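Local coordinates for protein 16S rRNA methyltransferase (Streptomyces sp. DSM 40477, PDB 3MQ2) that methylates the N1 position of adenine 1408 in 16S rRNA, using S-adenosyl-L-methionine, and so confers resistance to aminoglycosides such as kanamycin, neomycin and apramycin, at residues S110-V115 / H143-S148; A139-A144 / R198-S203; G100-L105 / R124-V129. One frame throughout, in Å; residues are numbered along the deposited sequence.

Contact 1: S110-V115 / H143-S148; sequences SLLRGV and HAWRPS. With SAH (S-adenosyl-L-homocysteine), chain C.
In the Rossmann-like methyltransferase fold, the helix that borders the adenine end of the cofactor pocket, 109-116, rests its Leu112 on Ala144 and Trp145, which lie just past the end of strand 134-141. Leu112 does all the touching from the helix side, and its two methyls divide the work. CD2 meets the single methyl of Ala144, with 3.6 Å between Leu112 CD2 and Ala144 CB. CD1 comes obliquely to the far end of the indole, where Leu112 CD1 and Trp145 CH2 are 4.4 Å apart, a looser approach. Placing CG anti to the backbone N, chi1 168°, sends the fork of Leu112 across to the loop. A branched side chain suits a place with two apolar neighbours, and the small alanine lets the leucine come close; Leu112 also packs on Val152 of the same loop.

The loop is shaped by a type I turn from His143 to Arg146, closed by the bond from Arg146 N to His143 O (3.0 Å). Trp145 is buried, its indole reaching back toward the helix while NE1 gives a weak hydrogen bond to the carbonyl of His155. Arg146, one residue on, forms salt bridges with Glu157 and Asp205.

A different side of the helix serves the bound S-adenosyl-L-homocysteine. Leu111 lies against the adenine, its CB 3.4 Å from N7 of the ligand. Ser110 reads the exocyclic amine: a chi1 of 66° turns its OG toward the adenine, and the same hydroxyl is also hydrogen-bonded to Glu91 OE2. The adenine amine is the donor, and its hydrogen bond from SAH N6 to Ser110 OG spans 2.8 Å with an N-H...O angle of 146°.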
loop_
_atom_site.group_PDB
_atom_site.type_symbol
_atom_site.label_atom_id
_atom_site.label_comp_id
_atom_site.label_asym_id
_atom_site.label_seq_id
_atom_site.Cartn_x
_atom_site.Cartn_y
_atom_site.Cartn_z
ATOM N N SER A 110 3.791 4.702 11.954
ATOM C CA SER A 110 2.396 4.984 12.275
ATOM C C SER A 110 1.441 4.254 11.339
ATOM O O SER A 110 0.314 3.961 11.721
ATOM C CB SER A 110 2.128 6.496 12.237
ATOM O OG SER A 110 2.257 7.006 10.919
ATOM N N LEU A 111 1.895 3.951 10.127
ATOM C CA LEU A 111 1.066 3.196 9.187
ATOM C C LEU A 111 0.841 1.772 9.707
ATOM O O LEU A 111 -0.241 1.208 9.557
ATOM C CB LEU A 111 1.703 3.169 7.795
ATOM C CG LEU A 111 0.932 2.432 6.690
ATOM C CD1 LEU A 111 -0.489 2.940 6.594
ATOM C CD2 LEU A 111 1.652 2.579 5.349
ATOM N N LEU A 112 1.867 1.198 10.324
ATOM C CA LEU A 112 1.720 -0.145 10.883
ATOM C C LEU A 112 0.786 -0.072 12.085
ATOM O O LEU A 112 -0.127 -0.878 12.227
ATOM C CB LEU A 112 3.089 -0.720 11.276
ATOM C CG LEU A 112 3.073 -2.001 12.129
ATOM C CD1 LEU A 112 2.265 -3.095 11.446
ATOM C CD2 LEU A 112 4.497 -2.461 12.406
ATOM N N ARG A 113 1.007 0.905 12.956
ATOM C CA ARG A 113 0.127 1.051 14.101
ATOM C C ARG A 113 -1.314 1.163 13.609
ATOM O O ARG A 113 -2.235 0.558 14.171
ATOM C CB ARG A 113 0.531 2.275 14.926
ATOM C CG ARG A 113 -0.212 2.393 16.243
ATOM C CD ARG A 113 0.349 3.520 17.104
ATOM N NE ARG A 113 -0.039 4.843 16.617
ATOM C CZ ARG A 113 0.772 5.665 15.959
ATOM N NH1 ARG A 113 2.024 5.304 15.704
ATOM N NH2 ARG A 113 0.334 6.850 15.555
ATOM N N GLY A 114 -1.496 1.912 12.526
ATOM C CA GLY A 114 -2.813 2.124 11.949
ATOM C C GLY A 114 -3.482 0.848 11.462
ATOM O O GLY A 114 -4.674 0.626 11.714
ATOM N N VAL A 115 -2.731 0.001 10.761
ATOM C CA VAL A 115 -3.326 -1.217 10.215
ATOM C C VAL A 115 -3.515 -2.331 11.239
ATOM O O VAL A 115 -4.090 -3.369 10.915
ATOM C CB VAL A 115 -2.617 -1.737 8.944
ATOM C CG1 VAL A 115 -2.694 -0.683 7.847
ATOM C CG2 VAL A 115 -1.176 -2.151 9.234
ATOM N N HIS A 143 8.398 -9.309 11.146
ATOM C CA HIS A 143 9.597 -8.951 11.891
ATOM C C HIS A 143 9.374 -7.756 12.806
ATOM O O HIS A 143 10.211 -7.457 13.658
ATOM C CB HIS A 143 10.800 -8.762 10.957
ATOM C CG HIS A 143 11.244 -10.038 10.328
ATOM N ND1 HIS A 143 12.305 -10.777 10.810
ATOM C CD2 HIS A 143 10.731 -10.747 9.292
ATOM C CE1 HIS A 143 12.441 -11.873 10.083
ATOM N NE2 HIS A 143 11.490 -11.882 9.163
ATOM N N ALA A 144 8.226 -7.102 12.654
ATOM C CA ALA A 144 7.840 -6.049 13.581
ATOM C C ALA A 144 7.611 -6.642 14.967
ATOM O O ALA A 144 7.426 -5.913 15.936
ATOM C CB ALA A 144 6.572 -5.329 13.082
ATOM N N TRP A 145 7.614 -7.973 15.055
ATOM C CA TRP A 145 7.438 -8.653 16.337
ATOM C C TRP A 145 8.635 -9.535 16.673
ATOM O O TRP A 145 8.552 -10.382 17.555
ATOM C CB TRP A 145 6.170 -9.516 16.331
ATOM C CG TRP A 145 4.903 -8.733 16.347
ATOM C CD1 TRP A 145 4.188 -8.357 17.454
ATOM C CD2 TRP A 145 4.185 -8.219 15.213
ATOM N NE1 TRP A 145 3.074 -7.647 17.076
ATOM C CE2 TRP A 145 3.048 -7.546 15.711
ATOM C CE3 TRP A 145 4.396 -8.257 13.831
ATOM C CZ2 TRP A 145 2.125 -6.910 14.872
ATOM C CZ3 TRP A 145 3.481 -7.619 12.999
ATOM C CH2 TRP A 145 2.353 -6.966 13.524
ATOM N N ARG A 146 9.744 -9.326 15.978
ATOM C CA ARG A 146 10.898 -10.208 16.099
ATOM C C ARG A 146 12.192 -9.409 16.247
ATOM O O ARG A 146 13.073 -9.486 15.398
ATOM C CB ARG A 146 10.968 -11.116 14.870
ATOM C CG ARG A 146 9.699 -11.958 14.661
ATOM C CD ARG A 146 9.780 -12.806 13.395
ATOM N NE ARG A 146 8.523 -13.501 13.120
ATOM C CZ ARG A 146 8.286 -14.185 12.005
ATOM N NH1 ARG A 146 9.219 -14.264 11.065
ATOM N NH2 ARG A 146 7.111 -14.770 11.816
ATOM N N PRO A 147 12.316 -8.640 17.340
ATOM C CA PRO A 147 11.360 -8.516 18.443
ATOM C C PRO A 147 10.403 -7.338 18.244
ATOM O O PRO A 147 10.536 -6.568 17.292
ATOM C CB PRO A 147 12.276 -8.234 19.630
ATOM C CG PRO A 147 13.323 -7.345 19.025
ATOM C CD PRO A 147 13.557 -7.891 17.619
ATOM N N SER A 148 9.437 -7.203 19.146
ATOM C CA SER A 148 8.430 -6.151 19.017
ATOM C C SER A 148 9.044 -4.754 18.897
ATOM O O SER A 148 9.859 -4.344 19.729
ATOM C CB SER A 148 7.454 -6.199 20.194
ATOM O OG SER A 148 6.674 -7.380 20.171
HETATM N N SAH C . 5.725 -0.855 0.672
HETATM C CA SAH C . 7.112 -0.548 0.364
HETATM C CB SAH C . 7.780 0.202 1.515
HETATM C CG SAH C . 7.488 -0.375 2.895
HETATM S SD SAH C . 8.593 0.316 4.151
HETATM C C SAH C . 7.855 -1.837 0.073
HETATM O O SAH C . 9.021 -1.821 -0.322
HETATM O OXT SAH C . 7.289 -2.917 0.237
HETATM C "C5'" SAH C . 7.163 1.206 4.816
HETATM C "C4'" SAH C . 6.965 2.554 4.132
HETATM O "O4'" SAH C . 5.824 3.182 4.679
HETATM C "C3'" SAH C . 8.131 3.519 4.354
HETATM O "O3'" SAH C . 8.554 4.024 3.111
HETATM C "C2'" SAH C . 7.578 4.673 5.160
HETATM O "O2'" SAH C . 8.093 5.912 4.705
HETATM C "C1'" SAH C . 6.094 4.557 4.880
HETATM N N9 SAH C . 5.231 5.059 5.956
HETATM C C8 SAH C . 5.253 4.764 7.294
HETATM N N7 SAH C . 4.247 5.459 7.893
HETATM C C5 SAH C . 3.598 6.177 6.939
HETATM C C6 SAH C . 2.517 7.046 6.978
HETATM N N6 SAH C . 1.897 7.311 8.125
HETATM N N1 SAH C . 2.085 7.624 5.807
HETATM C C2 SAH C . 2.712 7.356 4.609
HETATM N N3 SAH C . 3.791 6.502 4.569
HETATM C C4 SAH C . 4.208 5.926 5.721
#

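Contact 2: A139-A144 / R198-S203; sequences ALNLHA and RRLHSS
Side chains rather than backbones make this partly buried contact, in which Asn141, last residue of strand 134-141, and His143 of the 3-10 turn that follows meet Leu200 of the weakly bonded helix 196-200 and Ser203 at the far end of the turn after it. The nearest CA atoms, those of His143 and Leu200, are 9.3 Å apart. The side chains of Leu200 and His143 run alongside each other, pointing opposite ways, so that a methyl meets the imidazole obliquely, with 3.7 Å between Leu200 CD2 and His143 CD2. Ser203 lies at the ring's edge, near its plane, but its OG is 3.6 Å from His143 NE2 and the two are neighbours without a direct hydrogen bond. Asp208 joins them instead: its OD1 is a hydrogen-bond partner of both His143 NE2 and Ser203 OG, which helps to orient the imidazole.

Where the strand gives way to a 3-10 turn, Asn141 forms an Asx turn, its OD1 accepting from His143 N at 2.9 Å. The donor stands 41° out of the amide's carbonyl plane. With CG anti to the backbone N, chi1 -178°, the amide group is carried toward the helix, and an asparagine suits the place because it can accept on one side and donate on the other. In class I methyltransferases the C-terminal ends of the parallel strands border the active-site pocket, and both Asn141 and Leu200 accordingly touch Met106, which probably binds the cofactor. The remaining link runs through one water, which accepts from Asn141 ND2 at 3.1 Å and, in the plane of the guanidinium group, from Arg199 NE at 2.8 Å.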
loop_
_atom_site.group_PDB
_atom_site.type_symbol
_atom_site.label_atom_id
_atom_site.label_comp_id
_atom_site.label_asym_id
_atom_site.label_seq_id
_atom_site.Cartn_x
_atom_site.Cartn_y
_atom_site.Cartn_z
ATOM N N ALA A 139 -0.032 -6.456 3.800
ATOM C CA ALA A 139 0.956 -7.515 3.968
ATOM C C ALA A 139 1.822 -7.127 5.147
ATOM O O ALA A 139 2.653 -6.218 5.052
ATOM C CB ALA A 139 1.779 -7.685 2.719
ATOM N N LEU A 140 1.594 -7.788 6.276
ATOM C CA LEU A 140 2.310 -7.437 7.496
ATOM C C LEU A 140 3.694 -8.065 7.498
ATOM O O LEU A 140 3.838 -9.254 7.250
ATOM C CB LEU A 140 1.551 -7.925 8.724
ATOM C CG LEU A 140 0.197 -7.293 9.008
ATOM C CD1 LEU A 140 -0.394 -7.910 10.264
ATOM C CD2 LEU A 140 0.316 -5.769 9.150
ATOM N N ASN A 141 4.706 -7.246 7.771
ATOM C CA ASN A 141 6.053 -7.753 8.003
ATOM C C ASN A 141 6.114 -8.234 9.442
ATOM O O ASN A 141 6.098 -7.427 10.377
ATOM C CB ASN A 141 7.067 -6.630 7.783
ATOM C CG ASN A 141 8.507 -7.091 7.961
ATOM O OD1 ASN A 141 8.774 -8.183 8.465
ATOM N ND2 ASN A 141 9.451 -6.235 7.560
ATOM N N LEU A 142 6.167 -9.551 9.622
ATOM C CA LEU A 142 6.097 -10.136 10.949
ATOM C C LEU A 142 7.352 -9.827 11.787
ATOM O O LEU A 142 7.355 -10.000 13.004
ATOM C CB LEU A 142 5.822 -11.641 10.842
ATOM C CG LEU A 142 4.477 -12.001 10.203
ATOM C CD1 LEU A 142 4.436 -13.476 9.810
ATOM C CD2 LEU A 142 3.312 -11.653 11.129
ATOM N N HIS A 143 8.398 -9.309 11.146
ATOM C CA HIS A 143 9.597 -8.951 11.891
ATOM C C HIS A 143 9.374 -7.756 12.806
ATOM O O HIS A 143 10.211 -7.457 13.658
ATOM C CB HIS A 143 10.800 -8.762 10.957
ATOM C CG HIS A 143 11.244 -10.038 10.328
ATOM N ND1 HIS A 143 12.305 -10.777 10.810
ATOM C CD2 HIS A 143 10.731 -10.747 9.292
ATOM C CE1 HIS A 143 12.441 -11.873 10.083
ATOM N NE2 HIS A 143 11.490 -11.882 9.163
ATOM N N ALA A 144 8.226 -7.102 12.654
ATOM C CA ALA A 144 7.840 -6.049 13.581
ATOM C C ALA A 144 7.611 -6.642 14.967
ATOM O O ALA A 144 7.426 -5.913 15.936
ATOM C CB ALA A 144 6.572 -5.329 13.082
ATOM N N ARG A 198 15.052 -8.032 -0.463
ATOM C CA ARG A 198 16.481 -8.086 -0.213
ATOM C C ARG A 198 16.762 -8.181 1.282
ATOM O O ARG A 198 17.555 -9.012 1.718
ATOM C CB ARG A 198 17.177 -6.865 -0.812
ATOM C CG ARG A 198 18.666 -7.059 -1.028
ATOM C CD ARG A 198 19.344 -5.758 -1.413
ATOM N NE ARG A 198 18.655 -5.064 -2.498
ATOM C CZ ARG A 198 17.791 -4.069 -2.319
ATOM N NH1 ARG A 198 17.505 -3.649 -1.094
ATOM N NH2 ARG A 198 17.210 -3.493 -3.361
ATOM N N ARG A 199 16.101 -7.330 2.061
ATOM C CA ARG A 199 16.278 -7.318 3.509
ATOM C C ARG A 199 15.882 -8.658 4.105
ATOM O O ARG A 199 16.526 -9.152 5.030
ATOM C CB ARG A 199 15.446 -6.200 4.140
ATOM C CG ARG A 199 15.481 -6.178 5.667
ATOM C CD ARG A 199 14.883 -4.888 6.224
ATOM N NE ARG A 199 14.631 -4.959 7.665
ATOM C CZ ARG A 199 15.434 -4.457 8.601
ATOM N NH1 ARG A 199 16.560 -3.838 8.261
ATOM N NH2 ARG A 199 15.105 -4.575 9.879
ATOM N N LEU A 200 14.827 -9.254 3.556
ATOM C CA LEU A 200 14.325 -10.526 4.070
ATOM C C LEU A 200 15.037 -11.760 3.530
ATOM O O LEU A 200 14.803 -12.865 4.021
ATOM C CB LEU A 200 12.820 -10.653 3.796
ATOM C CG LEU A 200 11.930 -9.601 4.465
ATOM C CD1 LEU A 200 10.486 -9.712 3.959
ATOM C CD2 LEU A 200 11.987 -9.706 5.987
ATOM N N HIS A 201 15.901 -11.591 2.531
ATOM C CA HIS A 201 16.545 -12.743 1.900
ATOM C C HIS A 201 17.349 -13.567 2.902
ATOM O O HIS A 201 17.423 -14.794 2.788
ATOM C CB HIS A 201 17.435 -12.310 0.725
ATOM C CG HIS A 201 18.128 -13.449 0.033
ATOM N ND1 HIS A 201 17.460 -14.367 -0.750
ATOM C CD2 HIS A 201 19.431 -13.809 0.007
ATOM C CE1 HIS A 201 18.324 -15.248 -1.224
ATOM N NE2 HIS A 201 19.528 -14.930 -0.783
ATOM N N SER A 202 17.922 -12.896 3.898
ATOM C CA SER A 202 18.740 -13.569 4.907
ATOM C C SER A 202 17.938 -14.173 6.064
ATOM O O SER A 202 18.503 -14.849 6.930
ATOM C CB SER A 202 19.792 -12.601 5.462
ATOM O OG SER A 202 19.166 -11.506 6.105
ATOM N N SER A 203 16.629 -13.931 6.087
ATOM C CA SER A 203 15.796 -14.469 7.155
ATOM C C SER A 203 15.876 -15.979 7.191
ATOM O O SER A 203 15.930 -16.634 6.149
ATOM C CB SER A 203 14.332 -14.065 6.974
ATOM O OG SER A 203 13.512 -14.642 7.982
HETATM O O HOH W 1 12.418 -6.510 8.566
#

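Contact 3: G100-L105 / R124-V129; sequences GELHVL and RGMAAV. With SAH (S-adenosyl-L-homocysteine), chain C.
Met126 of helix 121-128 reaches across to strand 99-105 and is met by two alternate strand residues, Leu102 and Val104, whose side chains project from the same face of the sheet. Both cross the methionine at about a right angle, but at different points along it. Leu102 touches near the root, with Leu102 CD2 4.1 Å from Met126 CB, and Val104 further out, with Val104 CG2 4.0 Å from Met126 SD. Met126 has CG anti to its carbonyl carbon, chi1 -78°; chi2 is extended, and the chain then bends at chi3, -71°, to turn its terminal methyl toward helix 109-116. This long, unbranched and flexible side chain can run past both neighbours. In Leu102, CG is anti to the backbone N, chi1 175°, which brings CD2 up to the helix. Val104 is branched at CB and suited to an extended strand: CG2 goes to the sulfur, leaving CG1 to face helix 109-116. Trp176 of strand 176-184 also packs on both Leu102 and Met126, so the small interface is enclosed in the apolar core.

Glu101 and His103, which alternate with them, serve the other face. His103 NE2 donates to Glu101 OE1 at 2.6 Å; the oxygen lies close to the imidazole plane and uses its anti lone pair. His103 ND1 is hydrogen-bonded to His41 NE2, and Glu101 OE2 forms a salt bridge with Arg52. At the strand's end, Leu105 O accepts from the amine N of S-adenosyl-L-homocysteine at 2.8 Å. A helix packed against a central parallel strand whose C-terminal end holds the cofactor's amino group is typical of the Rossmann-like fold of class I methyltransferases.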
loop_
_atom_site.group_PDB
_atom_site.type_symbol
_atom_site.label_atom_id
_atom_site.label_comp_id
_atom_site.label_asym_id
_atom_site.label_seq_id
_atom_site.Cartn_x
_atom_site.Cartn_y
_atom_site.Cartn_z
ATOM N N GLY A 100 -10.244 1.336 -6.367
ATOM C CA GLY A 100 -10.811 -0.004 -6.470
ATOM C C GLY A 100 -9.990 -1.117 -5.849
ATOM O O GLY A 100 -10.486 -2.229 -5.635
ATOM N N GLU A 101 -8.725 -0.825 -5.567
ATOM C CA GLU A 101 -7.836 -1.810 -4.963
ATOM C C GLU A 101 -6.784 -1.047 -4.174
ATOM O O GLU A 101 -6.201 -0.082 -4.678
ATOM C CB GLU A 101 -7.194 -2.667 -6.053
ATOM C CG GLU A 101 -6.143 -3.655 -5.545
ATOM C CD GLU A 101 -5.788 -4.698 -6.586
ATOM O OE1 GLU A 101 -4.735 -5.355 -6.443
ATOM O OE2 GLU A 101 -6.565 -4.870 -7.548
ATOM N N LEU A 102 -6.590 -1.456 -2.925
ATOM C CA LEU A 102 -5.699 -0.770 -2.002
ATOM C C LEU A 102 -4.639 -1.740 -1.479
ATOM O O LEU A 102 -4.973 -2.830 -1.010
ATOM C CB LEU A 102 -6.511 -0.233 -0.830
ATOM C CG LEU A 102 -5.715 0.412 0.295
ATOM C CD1 LEU A 102 -5.197 1.760 -0.178
ATOM C CD2 LEU A 102 -6.608 0.582 1.514
ATOM N N HIS A 103 -3.367 -1.348 -1.577
ATOM C CA HIS A 103 -2.261 -2.155 -1.053
ATOM C C HIS A 103 -1.539 -1.415 0.058
ATOM O O HIS A 103 -1.284 -0.218 -0.045
ATOM C CB HIS A 103 -1.238 -2.480 -2.150
ATOM C CG HIS A 103 -1.781 -3.297 -3.275
ATOM N ND1 HIS A 103 -1.019 -3.641 -4.373
ATOM C CD2 HIS A 103 -3.008 -3.828 -3.490
ATOM C CE1 HIS A 103 -1.749 -4.355 -5.207
ATOM N NE2 HIS A 103 -2.962 -4.487 -4.693
ATOM N N VAL A 104 -1.216 -2.137 1.125
ATOM C CA VAL A 104 -0.327 -1.614 2.158
ATOM C C VAL A 104 0.692 -2.705 2.425
ATOM O O VAL A 104 0.366 -3.718 3.055
ATOM C CB VAL A 104 -1.066 -1.310 3.470
ATOM C CG1 VAL A 104 -0.068 -0.753 4.527
ATOM C CG2 VAL A 104 -2.197 -0.309 3.232
ATOM N N LEU A 105 1.915 -2.523 1.938
ATOM C CA LEU A 105 2.879 -3.625 1.963
ATOM C C LEU A 105 4.031 -3.351 2.918
ATOM O O LEU A 105 4.703 -2.339 2.809
ATOM C CB LEU A 105 3.424 -3.903 0.558
ATOM C CG LEU A 105 2.409 -4.118 -0.566
ATOM C CD1 LEU A 105 3.134 -4.540 -1.838
ATOM C CD2 LEU A 105 1.382 -5.163 -0.175
ATOM N N ARG A 124 -10.115 4.020 8.621
ATOM C CA ARG A 124 -11.252 4.762 8.080
ATOM C C ARG A 124 -10.831 5.784 7.038
ATOM O O ARG A 124 -11.546 6.006 6.059
ATOM C CB ARG A 124 -12.039 5.445 9.203
ATOM C CG ARG A 124 -12.844 4.467 10.037
ATOM C CD ARG A 124 -13.717 5.187 11.065
ATOM N NE ARG A 124 -14.505 4.240 11.850
ATOM C CZ ARG A 124 -14.850 4.417 13.120
ATOM N NH1 ARG A 124 -14.493 5.522 13.761
ATOM N NH2 ARG A 124 -15.563 3.491 13.748
ATOM N N GLY A 125 -9.678 6.414 7.249
ATOM C CA GLY A 125 -9.184 7.400 6.303
ATOM C C GLY A 125 -8.813 6.751 4.981
ATOM O O GLY A 125 -9.020 7.330 3.912
ATOM N N MET A 126 -8.249 5.546 5.052
ATOM C CA MET A 126 -7.890 4.822 3.844
ATOM C C MET A 126 -9.149 4.318 3.148
ATOM O O MET A 126 -9.250 4.377 1.921
ATOM C CB MET A 126 -6.917 3.681 4.160
ATOM C CG MET A 126 -5.487 4.190 4.376
ATOM S SD MET A 126 -4.265 2.860 4.519
ATOM C CE MET A 126 -4.724 2.210 6.125
ATOM N N ALA A 127 -10.114 3.848 3.930
ATOM C CA ALA A 127 -11.371 3.393 3.352
ATOM C C ALA A 127 -12.069 4.555 2.644
ATOM O O ALA A 127 -12.769 4.354 1.659
ATOM C CB ALA A 127 -12.285 2.782 4.420
ATOM N N ALA A 128 -11.868 5.773 3.144
ATOM C CA ALA A 128 -12.529 6.947 2.569
ATOM C C ALA A 128 -12.240 7.144 1.081
ATOM O O ALA A 128 -13.110 7.596 0.326
ATOM C CB ALA A 128 -12.133 8.210 3.335
ATOM N N VAL A 129 -11.018 6.828 0.662
ATOM C CA VAL A 129 -10.624 7.055 -0.729
ATOM C C VAL A 129 -11.036 5.901 -1.636
ATOM O O VAL A 129 -10.865 5.971 -2.854
ATOM C CB VAL A 129 -9.100 7.312 -0.886
ATOM C CG1 VAL A 129 -8.665 8.476 -0.007
ATOM C CG2 VAL A 129 -8.293 6.058 -0.573
HETATM N N SAH C . 5.725 -0.855 0.672
HETATM C CA SAH C . 7.112 -0.548 0.364
HETATM C CB SAH C . 7.780 0.202 1.515
HETATM C CG SAH C . 7.488 -0.375 2.895
HETATM S SD SAH C . 8.593 0.316 4.151
HETATM C C SAH C . 7.855 -1.837 0.073
HETATM O O SAH C . 9.021 -1.821 -0.322
HETATM O OXT SAH C . 7.289 -2.917 0.237
HETATM C "C5'" SAH C . 7.163 1.206 4.816
HETATM C "C4'" SAH C . 6.965 2.554 4.132
HETATM O "O4'" SAH C . 5.824 3.182 4.679
HETATM C "C3'" SAH C . 8.131 3.519 4.354
HETATM O "O3'" SAH C . 8.554 4.024 3.111
HETATM C "C2'" SAH C . 7.578 4.673 5.160
HETATM O "O2'" SAH C . 8.093 5.912 4.705
HETATM C "C1'" SAH C . 6.094 4.557 4.880
HETATM N N9 SAH C . 5.231 5.059 5.956
HETATM C C8 SAH C . 5.253 4.764 7.294
HETATM N N7 SAH C . 4.247 5.459 7.893
HETATM C C5 SAH C . 3.598 6.177 6.939
HETATM C C6 SAH C . 2.517 7.046 6.978
HETATM N N6 SAH C . 1.897 7.311 8.125
HETATM N N1 SAH C . 2.085 7.624 5.807
HETATM C C2 SAH C . 2.712 7.356 4.609
HETATM N N3 SAH C . 3.791 6.502 4.569
HETATM C C4 SAH C . 4.208 5.926 5.721
#

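Overall arrangement
Of the segments in contact, that on strand 99-105 is the first from the N terminus, and contact 3 closes the excursion through helix 109-116 when helix 121-128 returns to that strand. Contact 1 crosses it: it starts on the helix inside that loop and ends beyond strand 134-141. Contact 2 opens on that same strand, sharing His143 and Ala144 with contact 1, and closes the long loop to helix 196-200. Strands 99-105 and 134-141 are neighbours in the sheet, so contacts 2 and 3 meet through it, Ala139 probably bonding to Val104. Val115 packs on both Leu140 and Met126, linking all three. Contacts 1 and 3 each reach the bound S-adenosyl-L-homocysteine, at its adenine and amino ends respectively.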